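Local coordinates for protein fumarate lyase (Mesorhizobium sp., PDB 3C8T) that belongs to the fumarate lyase family, largely helical proteins, and forms an assembly of four chains, at residues A[41-46]-A[208-213]. Numbering follows the deposited sequence.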
ATOM      1  N   GLN A  41      39.369  18.803  -4.015  1.00 41.00           N
ATOM      2  CA  GLN A  41      40.415  18.220  -4.808  1.00 41.82           C
ATOM      3  C   GLN A  41      41.678  19.098  -4.872  1.00 42.41           C
ATOM      4  O   GLN A  41      42.778  18.583  -4.973  1.00 42.05           O
ATOM      5  CB  GLN A  41      39.860  17.872  -6.186  1.00 41.70           C
ATOM      6  CG  GLN A  41      39.110  16.556  -6.161  1.00 43.72           C
ATOM      7  CD  GLN A  41      38.289  16.317  -7.376  1.00 43.46           C
ATOM      8  OE1 GLN A  41      37.879  17.265  -8.061  1.00 44.91           O
ATOM      9  NE2 GLN A  41      38.034  15.037  -7.671  1.00 43.06           N
ATOM     10  N   ALA A  42      41.514  20.423  -4.790  1.00 43.03           N
ATOM     11  CA  ALA A  42      42.643  21.330  -4.866  1.00 43.37           C
ATOM     12  C   ALA A  42      43.444  21.256  -3.586  1.00 44.26           C
ATOM     13  O   ALA A  42      44.680  21.290  -3.630  1.00 44.12           O
ATOM     14  CB  ALA A  42      42.193  22.732  -5.136  1.00 43.34           C
ATOM     15  N   ARG A  43      42.749  21.143  -2.449  1.00 44.88           N
ATOM     16  CA  ARG A  43      43.412  20.916  -1.158  1.00 45.43           C
ATOM     17  C   ARG A  43      44.196  19.606  -1.083  1.00 45.29           C
ATOM     18  O   ARG A  43      45.212  19.535  -0.406  1.00 45.37           O
ATOM     19  CB  ARG A  43      42.427  20.976   0.006  1.00 45.43           C
ATOM     20  CG  ARG A  43      42.013  22.381   0.369  1.00 48.67           C
ATOM     21  CD  ARG A  43      41.501  22.466   1.795  1.00 52.69           C
ATOM     22  NE  ARG A  43      40.349  21.604   2.018  1.00 56.21           N
ATOM     23  CZ  ARG A  43      39.080  21.946   1.792  1.00 59.28           C
ATOM     24  NH1 ARG A  43      38.761  23.154   1.318  1.00 58.91           N
ATOM     25  NH2 ARG A  43      38.121  21.060   2.046  1.00 59.13           N
ATOM     26  N   LEU A  44      43.722  18.567  -1.749  1.00 44.86           N
ATOM     27  CA  LEU A  44      44.416  17.278  -1.721  1.00 45.56           C
ATOM     28  C   LEU A  44      45.416  17.176  -2.865  1.00 45.46           C
ATOM     29  O   LEU A  44      45.950  16.102  -3.127  1.00 46.19           O
ATOM     30  CB  LEU A  44      43.417  16.107  -1.799  1.00 45.03           C
ATOM     31  CG  LEU A  44      42.434  15.944  -0.629  1.00 47.33           C
ATOM     32  CD1 LEU A  44      41.143  15.308  -1.084  1.00 45.96           C
ATOM     33  CD2 LEU A  44      43.056  15.156   0.545  1.00 47.34           C
ATOM     34  N   GLY A  45      45.620  18.285  -3.573  1.00 45.89           N
ATOM     35  CA  GLY A  45      46.553  18.353  -4.707  1.00 45.55           C
ATOM     36  C   GLY A  45      46.143  17.520  -5.908  1.00 45.51           C
ATOM     37  O   GLY A  45      46.988  17.060  -6.673  1.00 45.75           O
ATOM     38  N   ILE A  46      44.845  17.321  -6.096  1.00 45.16           N
ATOM     39  CA  ILE A  46      44.401  16.408  -7.149  1.00 45.05           C
ATOM     40  C   ILE A  46      44.132  17.149  -8.442  1.00 44.45           C
ATOM     41  O   ILE A  46      44.314  16.605  -9.539  1.00 44.57           O
ATOM     42  CB  ILE A  46      43.237  15.488  -6.690  1.00 45.20           C
ATOM     43  CG1 ILE A  46      43.808  14.407  -5.772  1.00 45.80           C
ATOM     44  CG2 ILE A  46      42.545  14.826  -7.876  1.00 44.08           C
ATOM     45  CD1 ILE A  46      42.793  13.778  -4.895  1.00 44.16           C
ATOM     46  N   GLN A 208      36.355  12.014  -0.885  1.00 35.76           N
ATOM     47  CA  GLN A 208      35.009  11.791  -0.337  1.00 35.85           C
ATOM     48  C   GLN A 208      34.861  12.414   1.049  1.00 36.31           C
ATOM     49  O   GLN A 208      33.867  13.104   1.335  1.00 36.37           O
ATOM     50  CB  GLN A 208      34.697  10.270  -0.287  1.00 35.68           C
ATOM     51  CG  GLN A 208      33.283   9.951   0.143  1.00 35.45           C
ATOM     52  CD  GLN A 208      33.084   8.509   0.453  1.00 37.02           C
ATOM     53  OE1 GLN A 208      33.254   8.101   1.597  1.00 37.25           O
ATOM     54  NE2 GLN A 208      32.717   7.704  -0.563  1.00 36.22           N
ATOM     55  N   ARG A 209      35.848  12.160   1.899  1.00 36.30           N
ATOM     56  CA  ARG A 209      35.927  12.746   3.232  1.00 37.34           C
ATOM     57  C   ARG A 209      36.125  14.266   3.246  1.00 37.40           C
ATOM     58  O   ARG A 209      35.469  14.970   4.013  1.00 38.03           O
ATOM     59  CB  ARG A 209      37.058  12.078   4.004  1.00 38.27           C
ATOM     60  CG  ARG A 209      36.757  10.649   4.350  1.00 41.67           C
ATOM     61  CD  ARG A 209      38.027   9.915   4.712  1.00 47.05           C
ATOM     62  NE  ARG A 209      37.743   8.514   5.033  1.00 47.99           N
ATOM     63  CZ  ARG A 209      38.667   7.557   5.020  1.00 50.73           C
ATOM     64  NH1 ARG A 209      39.922   7.851   4.683  1.00 48.43           N
ATOM     65  NH2 ARG A 209      38.333   6.303   5.318  1.00 49.75           N
ATOM     66  N   GLU A 210      37.040  14.771   2.420  1.00 37.29           N
ATOM     67  CA  GLU A 210      37.195  16.215   2.265  1.00 37.28           C
ATOM     68  C   GLU A 210      35.918  16.921   1.818  1.00 35.54           C
ATOM     69  O   GLU A 210      35.587  18.011   2.299  1.00 35.94           O
ATOM     70  CB  GLU A 210      38.326  16.548   1.296  1.00 37.71           C
ATOM     71  CG  GLU A 210      39.616  16.815   1.980  1.00 41.66           C
ATOM     72  CD  GLU A 210      39.461  17.800   3.144  1.00 47.22           C
ATOM     73  OE1 GLU A 210      39.203  19.015   2.893  1.00 47.92           O
ATOM     74  OE2 GLU A 210      39.590  17.340   4.306  1.00 48.60           O
ATOM     75  N   LEU A 211      35.228  16.297   0.877  1.00 34.93           N
ATOM     76  CA  LEU A 211      33.978  16.799   0.335  1.00 34.38           C
ATOM     77  C   LEU A 211      32.869  16.854   1.393  1.00 33.68           C
ATOM     78  O   LEU A 211      32.125  17.811   1.447  1.00 34.19           O
ATOM     79  CB  LEU A 211      33.560  15.951  -0.865  1.00 34.23           C
ATOM     80  CG  LEU A 211      32.229  16.266  -1.542  1.00 33.81           C
ATOM     81  CD1 LEU A 211      32.292  17.627  -2.147  1.00 33.67           C
ATOM     82  CD2 LEU A 211      31.956  15.235  -2.619  1.00 34.53           C
ATOM     83  N   ALA A 212      32.793  15.848   2.248  1.00 33.35           N
ATOM     84  CA  ALA A 212      31.823  15.854   3.340  1.00 33.94           C
ATOM     85  C   ALA A 212      32.087  17.087   4.231  1.00 35.20           C
ATOM     86  O   ALA A 212      31.165  17.798   4.644  1.00 34.85           O
ATOM     87  CB  ALA A 212      31.935  14.574   4.129  1.00 32.10           C
ATOM     88  N   ARG A 213      33.368  17.345   4.484  1.00 36.75           N
ATOM     89  CA  ARG A 213      33.778  18.428   5.339  1.00 38.10           C
ATOM     90  C   ARG A 213      33.381  19.744   4.717  1.00 37.88           C
ATOM     91  O   ARG A 213      32.807  20.573   5.392  1.00 39.58           O
ATOM     92  CB  ARG A 213      35.276  18.341   5.610  1.00 38.73           C
ATOM     93  CG  ARG A 213      35.724  19.127   6.825  1.00 43.06           C
ATOM     94  CD  ARG A 213      37.084  18.648   7.347  1.00 50.79           C
ATOM     95  NE  ARG A 213      38.262  19.252   6.698  1.00 55.64           N
ATOM     96  CZ  ARG A 213      38.303  20.415   6.045  1.00 57.47           C
ATOM     97  NH1 ARG A 213      37.222  21.176   5.917  1.00 60.71           N
ATOM     98  NH2 ARG A 213      39.448  20.827   5.516  1.00 58.97           N
TER
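R43, the last residue of helix 23-43, meets E210 and R213 of helix 204-215, and L44, just past the helix end, meets E210. The first helix closes in a Schellman motif: I46 N bonds to Q41 O at 2.7 Å and G45 N to A42 O at 3.1 Å, with G45 as the C-prime residue at positive phi. The regular backbone of helix 204-215 puts E210 and R213, an i, i+3 pair, on the same side. E210 OE1 is gripped twice by R43, by NH2 at 2.5 Å, a value so short that it is doubtful in detail, and by NE at 3.0 Å through a more bent bond (133°). The R43 chain bends at chi3 (-59°), and OE1 lies at the guanidinium edge, in its plane; the carboxylate plane stands nearly perpendicular, with NE on its anti side. The result is a salt-bridge network at the surface, joining a helix terminus to the flank of another helix, far from the chain centre. R213 completes it through charge alone: OE1 sits above one face of its guanidinium, 3.2 Å from NH2, with no N-H aimed at it. OE1 thus meets both guanidinium groups, whose planes are 19° apart, and its negative charge would be expected to balance part of theirs. R43 has a second acidic partner, E214, through NH1. Beside the charges, L44 CD1 packs against E210 CG at 3.7 Å, and the leucine side chain also touches D206 and V207.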